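Local coordinates for protein aminopentol aminotransferase (PDB 6HBS) that transfers the amino group of hydrolysed fumonisin B1 (aminopentol) to pyruvate, using pyridoxal 5'-phosphate as cofactor, during fumonisin breakdown, at residues Y23-T28 with C60-N65; D231-F236 with P374-F379; K337-G340 with P345-F348. All coordinates share one frame; numbering follows the deposited sequence.

Contact 1. Residues Y23-T28 with C60-N65; sequences YGHEST and CAYGPN
The carbonyl O of Ala-61 accepts a hydrogen bond from a water 2.8 Å away, and the same water is bonded to His-25 NE2 at 3.2 Å, so one solvent molecule bridges the two loops. Beside this bridge His-25 drives its CD2 edge at one face of the Tyr-62 ring, toward the rim, with CD2 3.7 Å from Tyr-62 CG. The pair is a T-shaped, edge-to-face stack with planes at 77°. ND1 of His-25 is hydrogen-bonded to Thr-285 OG1 of the second subunit, and a partner at each ring nitrogen is likely to hold the imidazole in its orientation. The two loops thus meet at the dimer interface beside the cofactor site: the side chain of His-25 comes within about 5 Å of the bound pyridoxal phosphate. Gly-24 to Ser-27 form a type I turn, while Cys-60, Ala-61 and Tyr-62 all have left-handed helical backbone angles. The Tyr-62 ring also meets Glu-26 obliquely, Glu-26 CG lying 3.9 Å from Tyr-62 CD1. A serine in place of Tyr-62 would probably leave the His-25 edge without its aromatic face and open a gap toward His-376, which makes a second edge-to-face pair with the tyrosine ring.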
loop_
_atom_site.group_PDB
_atom_site.type_symbol
_atom_site.label_atom_id
_atom_site.label_comp_id
_atom_site.label_asym_id
_atom_site.label_seq_id
_atom_site.Cartn_x
_atom_site.Cartn_y
_atom_site.Cartn_z
ATOM N N TYR A 23 1.319 16.595 1.166
ATOM C CA TYR A 23 1.810 16.074 -0.123
ATOM C C TYR A 23 0.683 15.228 -0.712
ATOM O O TYR A 23 -0.265 14.878 -0.013
ATOM C CB TYR A 23 3.100 15.253 0.057
ATOM C CG TYR A 23 2.956 14.114 1.037
ATOM C CD1 TYR A 23 2.482 12.875 0.652
ATOM C CD2 TYR A 23 3.239 14.295 2.378
ATOM C CE1 TYR A 23 2.323 11.840 1.560
ATOM C CE2 TYR A 23 3.083 13.280 3.305
ATOM C CZ TYR A 23 2.604 12.053 2.898
ATOM O OH TYR A 23 2.395 11.079 3.830
ATOM N N GLY A 24 0.834 14.869 -1.991
ATOM C CA GLY A 24 -0.039 13.978 -2.664
ATOM C C GLY A 24 -1.392 14.613 -2.931
ATOM O O GLY A 24 -1.547 15.839 -2.877
ATOM N N HIS A 25 -2.362 13.761 -3.270
ATOM C CA HIS A 25 -3.616 14.173 -3.883
ATOM C C HIS A 25 -4.501 14.981 -2.910
ATOM O O HIS A 25 -5.306 15.772 -3.375
ATOM C CB HIS A 25 -4.360 12.967 -4.485
ATOM C CG HIS A 25 -4.928 11.978 -3.501
ATOM N ND1 HIS A 25 -4.199 10.875 -3.009
ATOM C CD2 HIS A 25 -6.179 11.866 -2.980
ATOM C CE1 HIS A 25 -4.977 10.182 -2.188
ATOM N NE2 HIS A 25 -6.204 10.766 -2.148
ATOM N N GLU A 26 -4.339 14.788 -1.596
ATOM C CA GLU A 26 -5.171 15.412 -0.582
ATOM C C GLU A 26 -4.552 16.710 -0.060
ATOM O O GLU A 26 -5.113 17.327 0.817
ATOM C CB GLU A 26 -5.448 14.445 0.574
ATOM C CG GLU A 26 -6.319 13.277 0.151
ATOM C CD GLU A 26 -6.854 12.389 1.263
ATOM O OE1 GLU A 26 -6.578 12.675 2.453
ATOM O OE2 GLU A 26 -7.531 11.405 0.942
ATOM N N SER A 27 -3.405 17.111 -0.598
ATOM C CA SER A 27 -2.832 18.395 -0.278
ATOM C C SER A 27 -3.732 19.499 -0.849
ATOM O O SER A 27 -4.281 19.376 -1.946
ATOM C CB SER A 27 -1.391 18.519 -0.777
ATOM O OG SER A 27 -0.987 19.879 -0.814
ATOM N N THR A 28 -3.881 20.575 -0.076
ATOM C CA THR A 28 -4.656 21.749 -0.466
ATOM C C THR A 28 -3.786 22.804 -1.176
ATOM O O THR A 28 -4.235 23.913 -1.365
ATOM C CB THR A 28 -5.349 22.354 0.765
ATOM O OG1 THR A 28 -4.340 22.760 1.675
ATOM C CG2 THR A 28 -6.264 21.369 1.453
ATOM N N CYS A 60 -16.196 12.400 -0.801
ATOM C CA CYS A 60 -16.278 11.024 -0.233
ATOM C C CYS A 60 -14.847 10.473 -0.032
ATOM O O CYS A 60 -14.516 9.354 -0.420
ATOM C CB CYS A 60 -17.039 10.057 -1.118
ATOM S SG CYS A 60 -18.783 10.468 -1.372
ATOM N N ALA A 61 -14.010 11.285 0.594
ATOM C CA ALA A 61 -12.634 10.898 0.951
ATOM C C ALA A 61 -11.815 10.577 -0.317
ATOM O O ALA A 61 -10.861 9.814 -0.256
ATOM C CB ALA A 61 -12.707 9.723 1.910
ATOM N N TYR A 62 -12.204 11.172 -1.457
ATOM C CA TYR A 62 -11.618 10.981 -2.812
ATOM C C TYR A 62 -11.912 9.584 -3.326
ATOM O O TYR A 62 -11.142 9.028 -4.065
ATOM C CB TYR A 62 -10.112 11.284 -2.849
ATOM C CG TYR A 62 -9.802 12.751 -2.905
ATOM C CD1 TYR A 62 -9.725 13.525 -1.760
ATOM C CD2 TYR A 62 -9.575 13.371 -4.119
ATOM C CE1 TYR A 62 -9.450 14.885 -1.826
ATOM C CE2 TYR A 62 -9.270 14.718 -4.205
ATOM C CZ TYR A 62 -9.203 15.474 -3.055
ATOM O OH TYR A 62 -8.915 16.800 -3.174
ATOM N N GLY A 63 -13.089 9.070 -2.946
ATOM C CA GLY A 63 -13.655 7.856 -3.460
ATOM C C GLY A 63 -14.058 6.850 -2.387
ATOM O O GLY A 63 -15.113 6.239 -2.492
ATOM N N PRO A 64 -13.191 6.523 -1.395
ATOM C CA PRO A 64 -13.474 5.427 -0.469
ATOM C C PRO A 64 -14.820 5.425 0.276
ATOM O O PRO A 64 -15.306 4.360 0.583
ATOM C CB PRO A 64 -12.331 5.543 0.543
ATOM C CG PRO A 64 -11.165 6.047 -0.310
ATOM C CD PRO A 64 -11.818 7.033 -1.260
ATOM N N ASN A 65 -15.399 6.590 0.549
ATOM C CA ASN A 65 -16.651 6.630 1.298
ATOM C C ASN A 65 -17.827 6.368 0.341
ATOM O O ASN A 65 -18.444 7.306 -0.164
ATOM C CB ASN A 65 -16.831 7.935 2.072
ATOM C CG ASN A 65 -18.124 7.924 2.870
ATOM O OD1 ASN A 65 -18.534 6.854 3.349
ATOM N ND2 ASN A 65 -18.740 9.091 3.017
HETATM O O HOH W 1 -8.361 8.781 -0.834
#

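Contact 2. Residues D231-F236 with P374-F379; sequences DVRAGF and PYHNMF. With PLP (pyridoxal-5'-phosphate), chain C.
Arg-233 reaches across from the loop 231-236 to Asn-377 and Phe-379 and turns another edge to the pyridoxal phosphate. Its CB already lies 3.3 Å from PLP O3. With CG anti to the backbone N, the chain passes the rim of the Phe-379 ring, where Arg-233 CG is 3.7 Å from Phe-379 CZ. CD comes to 3.6 Å from Asn-377 OD1, and a bend at chi3 (-64°) turns the guanidinium back toward the cofactor. NE donates a nearly straight bond to PLP O3 at 2.8 Å, and NH2 adds a weak one to the same oxygen. NH1 points the other way, to Asn-377 OD1 at 3.0 Å; OD1 lies in the guanidinium plane, and NH1 approaches it nearly end-on to the amide carbonyl (172°). His-376 places only its NE2 over one face, 3.7 Å from Arg-233 NH1, the planes 15° apart. The receiving side is itself braced: Asn-377 ND2 bonds to Met-378 O at 3.0 Å, while His-376 ND1 donates in plane to a lone pair of Asn-377 O at 2.7 Å. In this pyridoxal-phosphate pocket Arg-233 thus spends two edges of its guanidinium on different partners, and its positive charge is likely to stabilise negative charge on the 3-oxygen of the cofactor.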
loop_
_atom_site.group_PDB
_atom_site.type_symbol
_atom_site.label_atom_id
_atom_site.label_comp_id
_atom_site.label_asym_id
_atom_site.label_seq_id
_atom_site.Cartn_x
_atom_site.Cartn_y
_atom_site.Cartn_z
ATOM N N ASP A 231 -10.674 0.211 -12.734
ATOM C CA ASP A 231 -11.924 0.535 -12.060
ATOM C C ASP A 231 -11.663 0.987 -10.623
ATOM O O ASP A 231 -12.601 0.942 -9.796
ATOM C CB ASP A 231 -12.904 -0.629 -12.074
ATOM C CG ASP A 231 -14.187 -0.327 -12.822
ATOM O OD1 ASP A 231 -14.657 0.846 -12.754
ATOM O OD2 ASP A 231 -14.738 -1.282 -13.412
ATOM N N VAL A 232 -10.439 1.474 -10.347
ATOM C CA VAL A 232 -10.094 1.870 -8.980
ATOM C C VAL A 232 -10.985 3.046 -8.537
ATOM O O VAL A 232 -11.399 3.120 -7.360
ATOM C CB VAL A 232 -8.588 2.190 -8.852
ATOM C CG1 VAL A 232 -8.291 2.897 -7.529
ATOM C CG2 VAL A 232 -7.753 0.926 -8.983
ATOM N N ARG A 233 -11.220 3.998 -9.454
ATOM C CA ARG A 233 -11.961 5.185 -9.155
ATOM C C ARG A 233 -13.477 4.983 -9.302
ATOM O O ARG A 233 -14.264 5.430 -8.421
ATOM C CB ARG A 233 -11.520 6.379 -9.999
ATOM C CG ARG A 233 -11.862 7.692 -9.307
ATOM C CD ARG A 233 -11.472 8.937 -10.071
ATOM N NE ARG A 233 -10.030 9.047 -10.226
ATOM C CZ ARG A 233 -9.393 10.078 -10.772
ATOM N NH1 ARG A 233 -10.024 11.230 -10.959
ATOM N NH2 ARG A 233 -8.108 9.966 -11.088
ATOM N N ALA A 234 -13.908 4.384 -10.416
ATOM C CA ALA A 234 -15.357 4.315 -10.757
ATOM C C ALA A 234 -16.034 3.037 -10.229
ATOM O O ALA A 234 -17.258 2.952 -10.231
ATOM C CB ALA A 234 -15.511 4.418 -12.257
ATOM N N GLY A 235 -15.244 2.035 -9.811
ATOM C CA GLY A 235 -15.791 0.763 -9.446
ATOM C C GLY A 235 -16.868 0.922 -8.364
ATOM O O GLY A 235 -16.694 1.668 -7.405
ATOM N N PHE A 236 -18.021 0.303 -8.626
ATOM C CA PHE A 236 -19.192 0.215 -7.772
ATOM C C PHE A 236 -19.975 1.526 -7.677
ATOM O O PHE A 236 -20.987 1.561 -6.964
ATOM C CB PHE A 236 -18.844 -0.297 -6.372
ATOM C CG PHE A 236 -18.310 -1.693 -6.432
ATOM C CD1 PHE A 236 -19.057 -2.690 -7.015
ATOM C CD2 PHE A 236 -17.076 -2.014 -5.884
ATOM C CE1 PHE A 236 -18.579 -3.984 -7.058
ATOM C CE2 PHE A 236 -16.618 -3.320 -5.916
ATOM C CZ PHE A 236 -17.361 -4.293 -6.500
ATOM N N PRO A 374 -13.076 22.365 -7.213
ATOM C CA PRO A 374 -13.035 23.081 -8.484
ATOM C C PRO A 374 -12.209 22.455 -9.616
ATOM O O PRO A 374 -12.334 22.961 -10.742
ATOM C CB PRO A 374 -12.390 24.414 -8.076
ATOM C CG PRO A 374 -11.453 24.040 -6.990
ATOM C CD PRO A 374 -12.212 22.999 -6.204
ATOM N N TYR A 375 -11.412 21.383 -9.358
ATOM C CA TYR A 375 -10.625 20.782 -10.482
ATOM C C TYR A 375 -10.671 19.240 -10.539
ATOM O O TYR A 375 -10.298 18.665 -11.562
ATOM C CB TYR A 375 -9.209 21.382 -10.529
ATOM C CG TYR A 375 -8.262 20.996 -9.429
ATOM C CD1 TYR A 375 -7.736 19.707 -9.348
ATOM C CD2 TYR A 375 -7.857 21.919 -8.481
ATOM C CE1 TYR A 375 -6.843 19.339 -8.348
ATOM C CE2 TYR A 375 -6.976 21.563 -7.463
ATOM C CZ TYR A 375 -6.455 20.276 -7.407
ATOM O OH TYR A 375 -5.606 19.922 -6.404
ATOM N N HIS A 376 -11.153 18.572 -9.491
ATOM C CA HIS A 376 -11.167 17.116 -9.390
ATOM C C HIS A 376 -12.612 16.658 -9.332
ATOM O O HIS A 376 -13.448 17.299 -8.669
ATOM C CB HIS A 376 -10.400 16.645 -8.144
ATOM C CG HIS A 376 -10.147 15.170 -8.041
ATOM N ND1 HIS A 376 -11.162 14.249 -7.816
ATOM C CD2 HIS A 376 -8.983 14.463 -8.068
ATOM C CE1 HIS A 376 -10.646 13.031 -7.746
ATOM N NE2 HIS A 376 -9.288 13.137 -7.893
ATOM N N ASN A 377 -12.910 15.521 -9.958
ATOM C CA ASN A 377 -14.266 15.034 -9.916
ATOM C C ASN A 377 -14.662 14.730 -8.473
ATOM O O ASN A 377 -13.815 14.409 -7.625
ATOM C CB ASN A 377 -14.536 13.801 -10.782
ATOM C CG ASN A 377 -13.912 12.538 -10.231
ATOM O OD1 ASN A 377 -12.748 12.266 -10.500
ATOM N ND2 ASN A 377 -14.668 11.772 -9.444
ATOM N N MET A 378 -15.977 14.859 -8.229
ATOM C CA MET A 378 -16.592 14.575 -6.951
ATOM C C MET A 378 -17.239 13.199 -6.982
ATOM O O MET A 378 -17.156 12.474 -7.973
ATOM C CB MET A 378 -17.576 15.701 -6.622
ATOM C CG MET A 378 -16.812 16.923 -6.217
ATOM S SD MET A 378 -17.763 18.447 -6.292
ATOM C CE MET A 378 -17.644 18.803 -8.042
ATOM N N PHE A 379 -17.829 12.825 -5.850
ATOM C CA PHE A 379 -18.420 11.539 -5.640
ATOM C C PHE A 379 -19.669 11.678 -4.762
ATOM O O PHE A 379 -19.688 12.480 -3.827
ATOM C CB PHE A 379 -17.461 10.608 -4.893
ATOM C CG PHE A 379 -16.141 10.317 -5.566
ATOM C CD1 PHE A 379 -15.087 11.212 -5.503
ATOM C CD2 PHE A 379 -15.976 9.155 -6.304
ATOM C CE1 PHE A 379 -13.873 10.907 -6.103
ATOM C CE2 PHE A 379 -14.767 8.861 -6.921
ATOM C CZ PHE A 379 -13.712 9.720 -6.788
HETATM N N1 PLP C . -6.200 4.242 -10.810
HETATM C C2 PLP C . -7.175 5.176 -10.778
HETATM C C2A PLP C . -8.164 5.323 -11.911
HETATM C C3 PLP C . -7.320 6.012 -9.590
HETATM O O3 PLP C . -8.292 6.946 -9.518
HETATM C C4 PLP C . -6.388 5.821 -8.456
HETATM C C4A PLP C . -6.576 6.678 -7.255
HETATM C C5 PLP C . -5.315 4.800 -8.646
HETATM C C6 PLP C . -5.306 4.048 -9.815
HETATM C C5A PLP C . -4.265 4.502 -7.577
HETATM O O4P PLP C . -4.877 4.116 -6.320
HETATM P P PLP C . -4.014 4.503 -5.016
HETATM O O1P PLP C . -4.006 5.957 -4.874
HETATM O O2P PLP C . -2.631 3.998 -5.313
HETATM O O3P PLP C . -4.790 3.772 -3.942
#

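Contact 3. Residues K337-G340 with P345-F348; sequences KQTG and PQIF
Lys-337 and Phe-348 form a hydrogen-bonded antiparallel pair, with Lys-337 N 2.8 Å from Phe-348 O and Phe-348 N 3.1 Å from Lys-337 O. Thr-339 and Gln-346 repeat this at the turn end, where Thr-339 N is 2.9 Å from Gln-346 O and Gln-346 N is 3.0 Å from Thr-339 O. Between them Gln-338 and Ile-347 are the non-hydrogen-bonded pair, and the CA of Gln-338 adds a CA-H...O contact to Gln-346 O at 3.3 Å. On the Gln-338 face the glutamine and Ile-347 run side by side in the same direction, with OE1 4.1 Å from CD1. On the other face Thr-339 places OG1 between its backbone N and carbonyl carbon (chi1 59°), which brings OG1 to 3.5 Å from Gln-346 CB. Gln-346 CG, anti to the backbone N (chi1 -175°), lies over one face of the Phe-348 ring, offset toward the rim; the bend at chi2 comes beyond it. A six-residue connection, 340-345, joins strands 336-339 and 346-349 into a two-stranded antiparallel hairpin, separate from the seven-stranded sheet of the chain. Its two faces have different neighbours. Leu-325 of helix 310-332 packs against both Gln-338 and Ile-347, and the NE2 of Gln-338 bonds to the carbonyl of Arg-322. Residues 203-205 lie against the other face: Asp-204 forms a salt bridge with the lysine NZ, Gln-205 N bonds to the threonine OG1, and Glu-203 O accepts a hydrogen bond from Gln-346 NE2.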
loop_
_atom_site.group_PDB
_atom_site.type_symbol
_atom_site.label_atom_id
_atom_site.label_comp_id
_atom_site.label_asym_id
_atom_site.label_seq_id
_atom_site.Cartn_x
_atom_site.Cartn_y
_atom_site.Cartn_z
ATOM N N LYS A 337 -20.486 23.568 -16.745
ATOM C CA LYS A 337 -20.285 22.305 -17.447
ATOM C C LYS A 337 -20.270 21.195 -16.381
ATOM O O LYS A 337 -19.272 21.016 -15.682
ATOM C CB LYS A 337 -18.965 22.317 -18.229
ATOM C CG LYS A 337 -18.839 23.407 -19.286
ATOM C CD LYS A 337 -17.507 23.386 -20.041
ATOM C CE LYS A 337 -16.302 23.742 -19.184
ATOM N NZ LYS A 337 -15.013 23.397 -19.834
ATOM N N GLN A 338 -21.402 20.511 -16.226
ATOM C CA GLN A 338 -21.499 19.376 -15.316
ATOM C C GLN A 338 -21.342 18.129 -16.171
ATOM O O GLN A 338 -22.201 17.853 -16.964
ATOM C CB GLN A 338 -22.844 19.357 -14.600
ATOM C CG GLN A 338 -23.139 20.652 -13.857
ATOM C CD GLN A 338 -24.335 20.468 -12.962
ATOM O OE1 GLN A 338 -24.267 19.789 -11.932
ATOM N NE2 GLN A 338 -25.465 21.018 -13.394
ATOM N N THR A 339 -20.215 17.423 -16.017
ATOM C CA THR A 339 -19.838 16.358 -16.935
ATOM C C THR A 339 -19.558 15.064 -16.175
ATOM O O THR A 339 -19.297 15.066 -14.976
ATOM C CB THR A 339 -18.637 16.777 -17.795
ATOM O OG1 THR A 339 -17.509 17.090 -16.975
ATOM C CG2 THR A 339 -18.982 17.972 -18.666
ATOM N N GLY A 340 -19.594 13.975 -16.932
ATOM C CA GLY A 340 -19.554 12.635 -16.440
ATOM C C GLY A 340 -20.830 12.271 -15.695
ATOM O O GLY A 340 -21.773 13.050 -15.593
ATOM N N PRO A 345 -19.489 13.569 -10.376
ATOM C CA PRO A 345 -19.550 14.715 -11.277
ATOM C C PRO A 345 -18.315 15.601 -11.264
ATOM O O PRO A 345 -17.647 15.766 -10.240
ATOM C CB PRO A 345 -20.794 15.480 -10.754
ATOM C CG PRO A 345 -20.787 15.220 -9.272
ATOM C CD PRO A 345 -20.219 13.811 -9.118
ATOM N N GLN A 346 -18.009 16.136 -12.443
ATOM C CA GLN A 346 -17.060 17.226 -12.603
ATOM C C GLN A 346 -17.915 18.473 -12.868
ATOM O O GLN A 346 -18.758 18.474 -13.774
ATOM C CB GLN A 346 -16.111 16.918 -13.759
ATOM C CG GLN A 346 -14.988 17.917 -13.960
ATOM C CD GLN A 346 -13.799 17.592 -13.091
ATOM O OE1 GLN A 346 -13.868 17.746 -11.871
ATOM N NE2 GLN A 346 -12.710 17.142 -13.720
ATOM N N ILE A 347 -17.727 19.498 -12.055
ATOM C CA ILE A 347 -18.593 20.682 -12.079
ATOM C C ILE A 347 -17.686 21.904 -12.253
ATOM O O ILE A 347 -17.101 22.392 -11.317
ATOM C CB ILE A 347 -19.469 20.758 -10.810
ATOM C CG1 ILE A 347 -20.334 19.506 -10.643
ATOM C CG2 ILE A 347 -20.322 22.024 -10.842
ATOM C CD1 ILE A 347 -21.123 19.439 -9.323
ATOM N N PHE A 348 -17.535 22.315 -13.509
ATOM C CA PHE A 348 -16.774 23.457 -13.894
ATOM C C PHE A 348 -17.705 24.586 -14.381
ATOM O O PHE A 348 -18.902 24.366 -14.632
ATOM C CB PHE A 348 -15.839 23.086 -15.050
ATOM C CG PHE A 348 -14.673 22.173 -14.735
ATOM C CD1 PHE A 348 -14.380 21.756 -13.444
ATOM C CD2 PHE A 348 -13.844 21.739 -15.763
ATOM C CE1 PHE A 348 -13.302 20.914 -13.190
ATOM C CE2 PHE A 348 -12.784 20.879 -15.508
ATOM C CZ PHE A 348 -12.502 20.486 -14.221
#

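Contacts 1 and 2 both border the pyridoxal phosphate; contact 3 lies farther out, beyond contact 2. The first two, with centres 10 Å apart, touch directly: Tyr-62 CD2 lies 3.8 Å from His-376 NE2, and Cys-60 SG packs against Phe-379 O at 3.3 Å. Contact 3 has its centre 11 Å from that of contact 2 and meets the 374-379 loop through Pro-345, Gln-346 and Phe-348. Met-378 N is 2.8 Å from Pro-345 O, a probable hydrogen bond, and Pro-374 O packs on Phe-348 CE1. Contact 1 does not touch contact 3; their nearest atoms are about 9 Å apart. The hairpin thus backs the loop that carries Asn-377, the partner of Arg-233, while the Gln-346 side chain stays about 12 Å from the cofactor.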